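Local coordinates for type I modular polyketide synthase (Streptomyces albus subsp. albus, PDB 6IYT), which probably transfers an ethylmalonyl extender unit from coenzyme A to the acyl carrier protein, as an acyltransferase domain of the salinomycin polyketide synthase, at residues R180-Q185 and L241-L246; V187-M192 and G229-V234; G211-E216 and A318-Q323; V235-Q240 and L332-F337. All blocks are in the same frame, centred on the assembly; numbering follows the deposited sequence.

Contact 1: R180-Q185 and L241-L246; sequences RIEILQ and LFADEL
Glu182, whose side chain lies against Ala243, has its OE2 gripped by two nitrogens of Arg180 in a side-on salt bridge. Arg180 NH1 stands 2.8 Å from Glu182 OE2, and Arg180 NE reaches the same oxygen at 2.9 Å. Both bonds are bent, with N-H...O angles near 145°. The oxygen lies in the guanidinium plane, yet the two nitrogens come to it from one face of the carboxylate. The guanidinium also rests one face on Ile183 CG1.

Arg180 is the N-cap of helix 181-200, which packs on helix 228-245; the axes of 181-185 and 241-245 run nearly antiparallel, at 160° and 9.2 Å at their closest. Ala243 faces the other helix, its CA being the nearest to that of Glu182. Its CB meets Glu182 OE1 at 3.3 Å, the carboxylate oxygen that Arg180 does not hold. Glu182 folds back to do this, its CG set between backbone N and carbonyl carbon (chi1 71°) and its chain bent again at chi2. Alongside, Ile181 presses its CG2 branch on Ala243 CB at 3.8 Å, while Ile181 CD1 only skirts Phe242 CB at 4.5 Å. Gln240, on the same helix as Ala243, touches Glu182 as well.

No hydrogen bond crosses between 180-185 and 241-246. The contact is van der Waals packing around one methyl group, with the partly exposed carboxylate at its margin held by Arg180 at the N-cap of its own helix. Arg180 probably offsets the negative charge of Glu182, which has the like-charged Asp244 OD1 6.5 Å from its OE2.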
loop_
_atom_site.group_PDB
_atom_site.type_symbol
_atom_site.label_atom_id
_atom_site.label_comp_id
_atom_site.label_asym_id
_atom_site.label_seq_id
_atom_site.Cartn_x
_atom_site.Cartn_y
_atom_site.Cartn_z
ATOM N N ARG A 180 -17.599 -2.934 10.057
ATOM C CA ARG A 180 -17.289 -3.602 11.306
ATOM C C ARG A 180 -15.802 -3.948 11.391
ATOM O O ARG A 180 -15.261 -4.573 10.486
ATOM C CB ARG A 180 -18.137 -4.878 11.435
ATOM C CG ARG A 180 -19.617 -4.575 11.676
ATOM C CD ARG A 180 -20.503 -5.781 11.478
ATOM N NE ARG A 180 -20.077 -6.930 12.248
ATOM C CZ ARG A 180 -20.521 -8.174 12.040
ATOM N NH1 ARG A 180 -19.985 -9.190 12.693
ATOM N NH2 ARG A 180 -21.555 -8.391 11.222
ATOM N N ILE A 181 -15.174 -3.644 12.527
ATOM C CA ILE A 181 -13.726 -3.815 12.655
ATOM C C ILE A 181 -13.271 -5.289 12.468
ATOM O O ILE A 181 -12.270 -5.539 11.842
ATOM C CB ILE A 181 -13.195 -3.233 13.996
ATOM C CG1 ILE A 181 -11.688 -3.165 13.977
ATOM C CG2 ILE A 181 -13.701 -4.026 15.169
ATOM C CD1 ILE A 181 -11.110 -2.257 15.033
ATOM N N GLU A 182 -14.107 -6.237 12.891
ATOM C CA GLU A 182 -13.727 -7.650 12.868
ATOM C C GLU A 182 -13.918 -8.239 11.457
ATOM O O GLU A 182 -13.413 -9.288 11.147
ATOM C CB GLU A 182 -14.512 -8.426 13.911
ATOM C CG GLU A 182 -16.011 -8.601 13.560
ATOM C CD GLU A 182 -16.916 -7.454 14.048
ATOM O OE1 GLU A 182 -16.467 -6.275 14.195
ATOM O OE2 GLU A 182 -18.148 -7.717 14.207
ATOM N N ILE A 183 -14.557 -7.465 10.593
ATOM C CA ILE A 183 -14.706 -7.807 9.156
ATOM C C ILE A 183 -13.657 -7.093 8.336
ATOM O O ILE A 183 -12.965 -7.707 7.497
ATOM C CB ILE A 183 -16.095 -7.431 8.644
ATOM C CG1 ILE A 183 -17.217 -8.007 9.551
ATOM C CG2 ILE A 183 -16.255 -7.881 7.188
ATOM C CD1 ILE A 183 -17.162 -9.484 9.759
ATOM N N LEU A 184 -13.482 -5.803 8.631
ATOM C CA LEU A 184 -12.546 -4.952 7.906
ATOM C C LEU A 184 -11.091 -5.405 8.015
ATOM O O LEU A 184 -10.357 -5.427 7.005
ATOM C CB LEU A 184 -12.679 -3.513 8.406
ATOM C CG LEU A 184 -11.839 -2.467 7.716
ATOM C CD1 LEU A 184 -12.206 -2.434 6.250
ATOM C CD2 LEU A 184 -12.086 -1.100 8.374
ATOM N N GLN A 185 -10.611 -5.663 9.236
ATOM C CA GLN A 185 -9.175 -5.949 9.374
ATOM C C GLN A 185 -8.773 -7.208 8.573
ATOM O O GLN A 185 -7.797 -7.189 7.868
ATOM C CB GLN A 185 -8.746 -6.037 10.819
ATOM C CG GLN A 185 -8.884 -4.724 11.560
ATOM C CD GLN A 185 -8.066 -4.666 12.849
ATOM O OE1 GLN A 185 -7.287 -5.571 13.150
ATOM N NE2 GLN A 185 -8.178 -3.558 13.560
ATOM N N LEU A 241 -11.524 -9.557 19.123
ATOM C CA LEU A 241 -11.414 -9.133 20.561
ATOM C C LEU A 241 -11.719 -7.653 20.681
ATOM O O LEU A 241 -12.479 -7.216 21.568
ATOM C CB LEU A 241 -10.039 -9.418 21.118
ATOM C CG LEU A 241 -9.814 -8.992 22.554
ATOM C CD1 LEU A 241 -10.733 -9.742 23.489
ATOM C CD2 LEU A 241 -8.358 -9.195 22.932
ATOM N N PHE A 242 -11.185 -6.880 19.752
ATOM C CA PHE A 242 -11.422 -5.443 19.747
ATOM C C PHE A 242 -12.901 -5.120 19.500
ATOM O O PHE A 242 -13.432 -4.141 20.065
ATOM C CB PHE A 242 -10.544 -4.760 18.704
ATOM C CG PHE A 242 -9.090 -4.748 19.054
ATOM C CD1 PHE A 242 -8.660 -5.177 20.291
ATOM C CD2 PHE A 242 -8.159 -4.230 18.173
ATOM C CE1 PHE A 242 -7.312 -5.155 20.625
ATOM C CE2 PHE A 242 -6.792 -4.257 18.489
ATOM C CZ PHE A 242 -6.392 -4.647 19.738
ATOM N N ALA A 243 -13.535 -5.851 18.591
ATOM C CA ALA A 243 -14.995 -5.703 18.351
ATOM C C ALA A 243 -15.769 -5.966 19.649
ATOM O O ALA A 243 -16.773 -5.287 19.948
ATOM C CB ALA A 243 -15.459 -6.678 17.266
ATOM N N ASP A 244 -15.362 -6.994 20.350
ATOM C CA ASP A 244 -15.995 -7.361 21.604
ATOM C C ASP A 244 -15.820 -6.395 22.784
ATOM O O ASP A 244 -16.709 -6.267 23.612
ATOM C CB ASP A 244 -15.626 -8.786 22.015
ATOM C CG ASP A 244 -16.154 -9.827 21.033
ATOM O OD1 ASP A 244 -17.116 -9.521 20.362
ATOM O OD2 ASP A 244 -15.635 -10.926 20.958
ATOM N N GLU A 245 -14.622 -5.824 22.932
ATOM C CA GLU A 245 -14.326 -4.974 24.097
ATOM C C GLU A 245 -13.983 -3.480 23.965
ATOM O O GLU A 245 -14.042 -2.755 24.957
ATOM C CB GLU A 245 -13.204 -5.635 24.909
ATOM C CG GLU A 245 -13.421 -7.112 25.191
ATOM C CD GLU A 245 -14.443 -7.350 26.284
ATOM O OE1 GLU A 245 -14.685 -6.421 27.083
ATOM O OE2 GLU A 245 -15.002 -8.464 26.345
ATOM N N LEU A 246 -13.626 -3.013 22.774
ATOM C CA LEU A 246 -13.239 -1.635 22.607
ATOM C C LEU A 246 -14.156 -0.763 21.718
ATOM O O LEU A 246 -14.036 0.429 21.722
ATOM C CB LEU A 246 -11.811 -1.566 22.045
ATOM C CG LEU A 246 -10.694 -2.151 22.888
ATOM C CD1 LEU A 246 -9.329 -1.987 22.256
ATOM C CD2 LEU A 246 -10.713 -1.477 24.256
#

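Contact 2: V187-M192 and G229-V234; sequences VLFTVM and GDAAQV
With CG anti to its backbone N (chi1 167°) and the ring plane turned roughly perpendicular to the plane of CA, CB and CG (chi2 85°), Phe189 projects straight out of helix 181-200 toward Ala231 and Ala232 on helix 228-245. This is helix-to-helix packing in the α/β-hydrolase-like core expected of the acyltransferase family, made by one aromatic side chain reaching across to two alanines.

The far end of the ring does the touching. Phe189 CZ comes to 3.7 Å from Ala231 CB and to 3.8 Å from the backbone N of Ala232, so it sits near the junction of the two residues. The two flanking ring carbons diverge: CE1 stays with the Ala231 methyl, while Phe189 CE2 passes over to Ala232, 4.1 Å from its CB. The approach to the ring is oblique. Because both partners end at CB, the aromatic ring can meet the helix almost at its backbone, although the nearest CA atoms, those of Phe189 and Ala232, remain 7.8 Å apart.

All three residues are buried. Val153 of helix 144-158 and Ile217 and Ala221 of helix 215-223 also touch the Phe189 side chain, placing it where several helices converge. On its own helix, the neighbouring Thr190 turns its hydroxyl back on the chain: Thr190 OG1 donates to Val187 O at 2.6 Å, in the carbonyl plane on a lone pair, and the same oxygen accepts from Val191 N.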
loop_
_atom_site.group_PDB
_atom_site.type_symbol
_atom_site.label_atom_id
_atom_site.label_comp_id
_atom_site.label_asym_id
_atom_site.label_seq_id
_atom_site.Cartn_x
_atom_site.Cartn_y
_atom_site.Cartn_z
ATOM N N VAL A 187 -10.228 -8.384 5.950
ATOM C CA VAL A 187 -10.366 -8.043 4.524
ATOM C C VAL A 187 -9.179 -7.162 4.047
ATOM O O VAL A 187 -8.558 -7.462 3.051
ATOM C CB VAL A 187 -11.677 -7.342 4.245
ATOM C CG1 VAL A 187 -11.633 -6.682 2.893
ATOM C CG2 VAL A 187 -12.817 -8.333 4.327
ATOM N N LEU A 188 -8.811 -6.159 4.851
ATOM C CA LEU A 188 -7.617 -5.341 4.575
ATOM C C LEU A 188 -6.348 -6.167 4.467
ATOM O O LEU A 188 -5.520 -5.908 3.616
ATOM C CB LEU A 188 -7.445 -4.283 5.655
ATOM C CG LEU A 188 -7.769 -2.816 5.387
ATOM C CD1 LEU A 188 -8.689 -2.568 4.228
ATOM C CD2 LEU A 188 -8.235 -2.101 6.653
ATOM N N PHE A 189 -6.165 -7.098 5.413
ATOM C CA PHE A 189 -5.076 -8.034 5.384
ATOM C C PHE A 189 -5.021 -8.785 4.039
ATOM O O PHE A 189 -3.990 -8.825 3.398
ATOM C CB PHE A 189 -5.229 -9.030 6.525
ATOM C CG PHE A 189 -4.331 -10.217 6.419
ATOM C CD1 PHE A 189 -3.030 -10.156 6.891
ATOM C CD2 PHE A 189 -4.827 -11.423 6.042
ATOM C CE1 PHE A 189 -2.195 -11.264 6.854
ATOM C CE2 PHE A 189 -4.026 -12.544 6.022
ATOM C CZ PHE A 189 -2.696 -12.463 6.439
ATOM N N THR A 190 -6.165 -9.282 3.588
ATOM C CA THR A 190 -6.212 -10.075 2.368
ATOM C C THR A 190 -5.878 -9.208 1.185
ATOM O O THR A 190 -5.060 -9.585 0.361
ATOM C CB THR A 190 -7.590 -10.743 2.159
ATOM O OG1 THR A 190 -8.575 -9.747 1.869
ATOM C CG2 THR A 190 -7.964 -11.468 3.354
ATOM N N VAL A 191 -6.391 -7.998 1.184
ATOM C CA VAL A 191 -6.167 -7.097 0.066
ATOM C C VAL A 191 -4.677 -6.654 0.012
ATOM O O VAL A 191 -4.050 -6.693 -1.065
ATOM C CB VAL A 191 -7.085 -5.875 0.136
ATOM C CG1 VAL A 191 -6.603 -4.806 -0.798
ATOM C CG2 VAL A 191 -8.511 -6.258 -0.188
ATOM N N MET A 192 -4.086 -6.357 1.171
ATOM C CA MET A 192 -2.681 -5.824 1.202
ATOM C C MET A 192 -1.671 -6.909 0.812
ATOM O O MET A 192 -0.744 -6.678 0.023
ATOM C CB MET A 192 -2.353 -5.289 2.586
ATOM C CG MET A 192 -2.895 -3.912 2.844
ATOM S SD MET A 192 -2.256 -3.185 4.381
ATOM C CE MET A 192 -2.838 -4.323 5.593
ATOM N N GLY A 229 -1.541 -19.005 7.436
ATOM C CA GLY A 229 -2.514 -19.415 8.447
ATOM C C GLY A 229 -2.391 -18.645 9.747
ATOM O O GLY A 229 -3.386 -18.210 10.300
ATOM N N ASP A 230 -1.166 -18.575 10.288
ATOM C CA ASP A 230 -0.939 -17.906 11.573
ATOM C C ASP A 230 -1.253 -16.416 11.458
ATOM O O ASP A 230 -1.909 -15.870 12.315
ATOM C CB ASP A 230 0.503 -18.086 12.069
ATOM C CG ASP A 230 0.731 -19.428 12.812
ATOM O OD1 ASP A 230 -0.236 -20.214 12.999
ATOM O OD2 ASP A 230 1.903 -19.681 13.209
ATOM N N ALA A 231 -0.783 -15.764 10.385
ATOM C CA ALA A 231 -1.060 -14.319 10.198
ATOM C C ALA A 231 -2.575 -14.079 10.101
ATOM O O ALA A 231 -3.139 -13.191 10.767
ATOM C CB ALA A 231 -0.349 -13.803 8.935
ATOM N N ALA A 232 -3.242 -14.888 9.314
ATOM C CA ALA A 232 -4.675 -14.786 9.191
ATOM C C ALA A 232 -5.396 -14.940 10.524
ATOM O O ALA A 232 -6.293 -14.153 10.865
ATOM C CB ALA A 232 -5.189 -15.781 8.176
ATOM N N GLN A 233 -4.993 -15.922 11.300
ATOM C CA GLN A 233 -5.597 -16.162 12.571
ATOM C C GLN A 233 -5.333 -15.030 13.573
ATOM O O GLN A 233 -6.242 -14.654 14.323
ATOM C CB GLN A 233 -5.136 -17.514 13.140
ATOM C CG GLN A 233 -5.931 -17.963 14.333
ATOM C CD GLN A 233 -5.574 -19.373 14.803
ATOM O OE1 GLN A 233 -4.767 -20.061 14.200
ATOM N NE2 GLN A 233 -6.271 -19.830 15.822
ATOM N N VAL A 234 -4.146 -14.417 13.516
ATOM C CA VAL A 234 -3.858 -13.268 14.355
ATOM C C VAL A 234 -4.802 -12.119 14.041
ATOM O O VAL A 234 -5.395 -11.514 14.960
ATOM C CB VAL A 234 -2.414 -12.782 14.241
ATOM C CG1 VAL A 234 -2.236 -11.501 14.983
ATOM C CG2 VAL A 234 -1.434 -13.814 14.771
#

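Contact 3: G211-E216 and A318-Q323; sequences GHSQGE and ASHCAQ
Ser213 has a strained backbone (phi 58°, psi -126°) at the tip of a type II' turn running from His212 to Gly215, and His320, its partner across the contact, also has positive phi. The tight strand-to-helix turn and the Gly211-His212-Ser213-Gln214-Gly215 sequence match the GxSxG nucleophile elbow. The pairing of Ser213 with His320 is consistent with the serine–histidine dyad of acyltransferases, in which the serine carries the acyl group.

The turn is closed by Gly215 N bonding to His212 O, and the chain continues into helix 215-223. It presents Ser213 toward the loop 318-323, and Ser213 OG, anti to its backbone N (chi1 -167°), extends to the imidazole. The histidine meets it edge on, with the hydroxyl oxygen near the ring plane, as suits a bond through the ring nitrogen. Ser213 CB follows behind, 3.4 Å from His320 NE2.

The other ring nitrogen is held too: His320 ND1 is hydrogen-bonded to the backbone O of Arg372, a second-shell contact that would help to set the rotation of the ring. Asn369 ND2 bonds to both Ser213 O and Glu216 OE2, bridging the two within the elbow. The two segments thus meet through a single pair of side chains, from loops about 100 residues apart in sequence. The link between them is the short hydrogen bond, 2.6 Å, between Ser213 OG and His320 NE2.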
loop_
_atom_site.group_PDB
_atom_site.type_symbol
_atom_site.label_atom_id
_atom_site.label_comp_id
_atom_site.label_asym_id
_atom_site.label_seq_id
_atom_site.Cartn_x
_atom_site.Cartn_y
_atom_site.Cartn_z
ATOM N N GLY A 211 5.462 -2.479 8.472
ATOM C CA GLY A 211 4.028 -2.380 8.673
ATOM C C GLY A 211 3.672 -1.324 9.717
ATOM O O GLY A 211 4.492 -0.973 10.596
ATOM N N HIS A 212 2.419 -0.924 9.711
ATOM C CA HIS A 212 1.910 0.080 10.649
ATOM C C HIS A 212 0.723 -0.541 11.403
ATOM O O HIS A 212 -0.238 -0.994 10.774
ATOM C CB HIS A 212 1.463 1.307 9.864
ATOM C CG HIS A 212 1.126 2.472 10.708
ATOM N ND1 HIS A 212 1.827 3.666 10.647
ATOM C CD2 HIS A 212 0.207 2.623 11.683
ATOM C CE1 HIS A 212 1.257 4.542 11.465
ATOM N NE2 HIS A 212 0.257 3.941 12.080
ATOM N N SER A 213 0.863 -0.714 12.726
ATOM C CA SER A 213 -0.217 -1.312 13.522
ATOM C C SER A 213 -0.554 -2.718 12.961
ATOM O O SER A 213 0.332 -3.483 12.726
ATOM C CB SER A 213 -1.431 -0.388 13.488
ATOM O OG SER A 213 -2.383 -0.761 14.472
ATOM N N GLN A 214 -1.837 -2.966 12.633
ATOM C CA GLN A 214 -2.282 -4.250 12.070
ATOM C C GLN A 214 -1.566 -4.579 10.759
ATOM O O GLN A 214 -1.435 -5.769 10.384
ATOM C CB GLN A 214 -3.818 -4.224 11.830
ATOM C CG GLN A 214 -4.218 -3.234 10.767
ATOM C CD GLN A 214 -5.698 -2.989 10.669
ATOM O OE1 GLN A 214 -6.375 -3.526 9.766
ATOM N NE2 GLN A 214 -6.200 -2.085 11.497
ATOM N N GLY A 215 -1.041 -3.554 10.089
ATOM C CA GLY A 215 -0.278 -3.757 8.864
ATOM C C GLY A 215 0.922 -4.674 9.047
ATOM O O GLY A 215 1.462 -5.225 8.076
ATOM N N GLU A 216 1.483 -4.683 10.243
ATOM C CA GLU A 216 2.626 -5.551 10.491
ATOM C C GLU A 216 2.254 -7.017 10.308
ATOM O O GLU A 216 3.117 -7.842 10.088
ATOM C CB GLU A 216 3.197 -5.305 11.886
ATOM C CG GLU A 216 3.998 -4.009 11.995
ATOM C CD GLU A 216 5.018 -4.015 13.132
ATOM O OE1 GLU A 216 6.118 -3.446 12.940
ATOM O OE2 GLU A 216 4.778 -4.675 14.177
ATOM N N ALA A 318 -9.600 2.527 20.065
ATOM C CA ALA A 318 -8.442 3.199 20.659
ATOM C C ALA A 318 -7.380 2.179 21.016
ATOM O O ALA A 318 -7.069 1.974 22.182
ATOM C CB ALA A 318 -8.856 4.005 21.904
ATOM N N SER A 319 -6.814 1.532 20.007
ATOM C CA SER A 319 -5.573 0.802 20.181
ATOM C C SER A 319 -4.446 1.808 20.402
ATOM O O SER A 319 -4.663 3.024 20.351
ATOM C CB SER A 319 -5.293 -0.075 18.945
ATOM O OG SER A 319 -5.623 0.626 17.767
ATOM N N HIS A 320 -3.280 1.314 20.756
ATOM C CA HIS A 320 -2.085 2.136 20.844
ATOM C C HIS A 320 -2.191 3.157 21.983
ATOM O O HIS A 320 -1.624 4.237 21.907
ATOM C CB HIS A 320 -1.813 2.851 19.503
ATOM C CG HIS A 320 -1.658 1.915 18.353
ATOM N ND1 HIS A 320 -0.649 0.981 18.303
ATOM C CD2 HIS A 320 -2.495 1.612 17.330
ATOM C CE1 HIS A 320 -0.810 0.213 17.238
ATOM N NE2 HIS A 320 -1.951 0.530 16.673
ATOM N N CYS A 321 -2.929 2.799 23.008
ATOM C CA CYS A 321 -2.979 3.552 24.244
ATOM C C CYS A 321 -3.373 2.615 25.391
ATOM O O CYS A 321 -3.499 1.399 25.188
ATOM C CB CYS A 321 -3.974 4.710 24.117
ATOM S SG CYS A 321 -5.675 4.184 24.051
ATOM N N ALA A 322 -3.509 3.170 26.601
ATOM C CA ALA A 322 -3.759 2.358 27.803
ATOM C C ALA A 322 -5.075 1.586 27.777
ATOM O O ALA A 322 -5.278 0.679 28.578
ATOM C CB ALA A 322 -3.710 3.243 29.044
ATOM N N GLN A 323 -5.979 1.929 26.867
ATOM C CA GLN A 323 -7.229 1.135 26.723
ATOM C C GLN A 323 -6.962 -0.317 26.421
ATOM O O GLN A 323 -7.795 -1.168 26.721
ATOM C CB GLN A 323 -8.151 1.703 25.644
ATOM C CG GLN A 323 -8.813 3.021 26.047
ATOM C CD GLN A 323 -10.037 3.368 25.199
ATOM O OE1 GLN A 323 -10.758 2.476 24.682
ATOM N NE2 GLN A 323 -10.302 4.664 25.071
#

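Contact 4: V235-Q240 and L332-F337; sequences VVLRSQ and LDLLSF
Leu237 projects from helix 228-245 into the end of helix 328-334 and the turn that follows, where Leu334, Leu335 and Phe337 receive it. Its CG lies anti to the carbonyl carbon (chi1 -69°) and the chain continues extended, carrying CD1 outward while CB stays at the base.

The two levels of the side chain meet different partners. At the base, Leu237 CB packs against Leu334 CG at 4.1 Å and, more loosely, against Leu335 CD2 at 4.4 Å. At the outer end, Leu237 CD1 reaches Leu334 O at 3.6 Å and Phe337 CE2 at 3.9 Å. The leucine and the aromatic side chain cross obliquely. Phe337 itself is turned back over its own segment: its edge meets Leu334 O in the ring plane, and Leu335 O lies above one face, displaced toward the rim. Folding the chain back in this way brings the ring beside Leu237 in the turn after helix 328-334.

Neighbours extend the patch. Trp366 of helix 363-371 touches both Leu335 and Arg238, and Arg238 NH1 bonds Asn369 OD1 on that same helix. Leu241, one turn further along helix 228-245, packs on Leu334.

No hydrogen bond crosses between 235-240 and 332-337. Their hold on each other is apolar, burying 216 Å² in all, so the end of helix 328-334 is joined to helix 228-245 by hydrophobic packing centred on one leucine.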
loop_
_atom_site.group_PDB
_atom_site.type_symbol
_atom_site.label_atom_id
_atom_site.label_comp_id
_atom_site.label_asym_id
_atom_site.label_seq_id
_atom_site.Cartn_x
_atom_site.Cartn_y
_atom_site.Cartn_z
ATOM N N VAL A 235 -4.936 -11.779 12.772
ATOM C CA VAL A 235 -5.756 -10.613 12.433
ATOM C C VAL A 235 -7.243 -10.850 12.716
ATOM O O VAL A 235 -7.918 -9.955 13.233
ATOM C CB VAL A 235 -5.533 -10.092 10.993
ATOM C CG1 VAL A 235 -6.094 -11.040 9.966
ATOM C CG2 VAL A 235 -6.176 -8.719 10.838
ATOM N N VAL A 236 -7.708 -12.082 12.539
ATOM C CA VAL A 236 -9.096 -12.417 12.832
ATOM C C VAL A 236 -9.355 -12.334 14.336
ATOM O O VAL A 236 -10.270 -11.667 14.773
ATOM C CB VAL A 236 -9.480 -13.821 12.319
ATOM C CG1 VAL A 236 -10.861 -14.238 12.878
ATOM C CG2 VAL A 236 -9.517 -13.840 10.801
ATOM N N LEU A 237 -8.524 -12.970 15.134
ATOM C CA LEU A 237 -8.816 -13.054 16.561
ATOM C C LEU A 237 -8.626 -11.728 17.254
ATOM O O LEU A 237 -9.382 -11.391 18.148
ATOM C CB LEU A 237 -7.966 -14.111 17.235
ATOM C CG LEU A 237 -8.287 -15.548 16.868
ATOM C CD1 LEU A 237 -7.342 -16.475 17.642
ATOM C CD2 LEU A 237 -9.747 -15.901 17.131
ATOM N N ARG A 238 -7.558 -11.019 16.926
ATOM C CA ARG A 238 -7.335 -9.740 17.535
ATOM C C ARG A 238 -8.436 -8.739 17.198
ATOM O O ARG A 238 -8.921 -8.043 18.075
ATOM C CB ARG A 238 -5.978 -9.178 17.195
ATOM C CG ARG A 238 -5.544 -8.170 18.244
ATOM C CD ARG A 238 -4.088 -7.761 18.069
ATOM N NE ARG A 238 -3.893 -6.945 16.871
ATOM C CZ ARG A 238 -2.717 -6.423 16.531
ATOM N NH1 ARG A 238 -1.657 -6.683 17.271
ATOM N NH2 ARG A 238 -2.617 -5.598 15.480
ATOM N N SER A 239 -8.856 -8.678 15.924
ATOM C CA SER A 239 -9.911 -7.749 15.546
ATOM C C SER A 239 -11.261 -8.126 16.170
ATOM O O SER A 239 -12.025 -7.254 16.561
ATOM C CB SER A 239 -10.021 -7.581 14.020
ATOM O OG SER A 239 -10.386 -8.781 13.348
ATOM N N GLN A 240 -11.527 -9.417 16.304
ATOM C CA GLN A 240 -12.741 -9.870 17.032
ATOM C C GLN A 240 -12.695 -9.459 18.505
ATOM O O GLN A 240 -13.682 -8.959 19.058
ATOM C CB GLN A 240 -12.901 -11.378 16.934
ATOM C CG GLN A 240 -14.205 -11.881 17.534
ATOM C CD GLN A 240 -15.423 -11.320 16.837
ATOM O OE1 GLN A 240 -15.638 -11.565 15.621
ATOM N NE2 GLN A 240 -16.284 -10.654 17.590
ATOM N N LEU A 332 -2.594 -12.502 25.124
ATOM C CA LEU A 332 -1.554 -13.562 25.205
ATOM C C LEU A 332 -2.158 -14.953 25.090
ATOM O O LEU A 332 -1.619 -15.812 24.395
ATOM C CB LEU A 332 -0.731 -13.446 26.478
ATOM C CG LEU A 332 0.058 -12.175 26.724
ATOM C CD1 LEU A 332 0.922 -12.312 27.964
ATOM C CD2 LEU A 332 0.939 -11.804 25.516
ATOM N N ASP A 333 -3.347 -15.146 25.659
ATOM C CA ASP A 333 -4.023 -16.409 25.555
ATOM C C ASP A 333 -4.506 -16.663 24.134
ATOM O O ASP A 333 -4.366 -17.776 23.613
ATOM C CB ASP A 333 -5.231 -16.459 26.512
ATOM C CG ASP A 333 -4.882 -17.016 27.875
ATOM O OD1 ASP A 333 -3.798 -17.650 28.024
ATOM O OD2 ASP A 333 -5.710 -16.811 28.825
ATOM N N LEU A 334 -5.072 -15.636 23.506
ATOM C CA LEU A 334 -5.673 -15.775 22.176
ATOM C C LEU A 334 -4.620 -16.099 21.125
ATOM O O LEU A 334 -4.866 -16.880 20.210
ATOM C CB LEU A 334 -6.339 -14.456 21.795
ATOM C CG LEU A 334 -7.778 -14.318 21.344
ATOM C CD1 LEU A 334 -8.653 -15.545 21.545
ATOM C CD2 LEU A 334 -8.392 -13.090 22.023
ATOM N N LEU A 335 -3.439 -15.494 21.257
ATOM C CA LEU A 335 -2.397 -15.543 20.206
ATOM C C LEU A 335 -1.229 -16.463 20.541
ATOM O O LEU A 335 -0.217 -16.453 19.847
ATOM C CB LEU A 335 -1.859 -14.126 19.961
ATOM C CG LEU A 335 -2.908 -13.059 19.564
ATOM C CD1 LEU A 335 -2.208 -11.773 19.153
ATOM C CD2 LEU A 335 -3.825 -13.530 18.451
ATOM N N SER A 336 -1.394 -17.309 21.555
ATOM C CA SER A 336 -0.298 -18.188 22.003
ATOM C C SER A 336 0.068 -19.260 20.955
ATOM O O SER A 336 1.150 -19.849 21.010
ATOM C CB SER A 336 -0.679 -18.868 23.308
ATOM O OG SER A 336 -1.876 -19.628 23.145
ATOM N N PHE A 337 -0.822 -19.501 20.012
ATOM C CA PHE A 337 -0.571 -20.488 18.929
ATOM C C PHE A 337 0.555 -20.093 17.980
ATOM O O PHE A 337 1.015 -20.914 17.186
ATOM C CB PHE A 337 -1.851 -20.723 18.128
ATOM C CG PHE A 337 -2.319 -19.511 17.366
ATOM C CD1 PHE A 337 -1.757 -19.183 16.126
ATOM C CD2 PHE A 337 -3.219 -18.637 17.925
ATOM C CE1 PHE A 337 -2.173 -18.064 15.432
ATOM C CE2 PHE A 337 -3.620 -17.486 17.228
ATOM C CZ PHE A 337 -3.044 -17.180 16.015
#

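In the fold
Helix 228-245 is shared by contacts 1, 2 and 4, which follow along it in the order 2, 4, 1, with helix 181-200 packing at contacts 1 and 2 and the end of helix 328-334 at contact 4. Contact 2 is nested within the loop closed by contact 1, and their centres lie about 14 Å apart. Contacts 2 and 4, about 12 Å apart between centres, meet where Phe337 touches Gln233. The centre of contact 3 lies about 13 to 15 Å from those of the others, at the turn between strand 208-211 and helix 215-223; Gln185 and Arg238 reach toward its Gln214. The helical packing thus borders the probable active-site elbow.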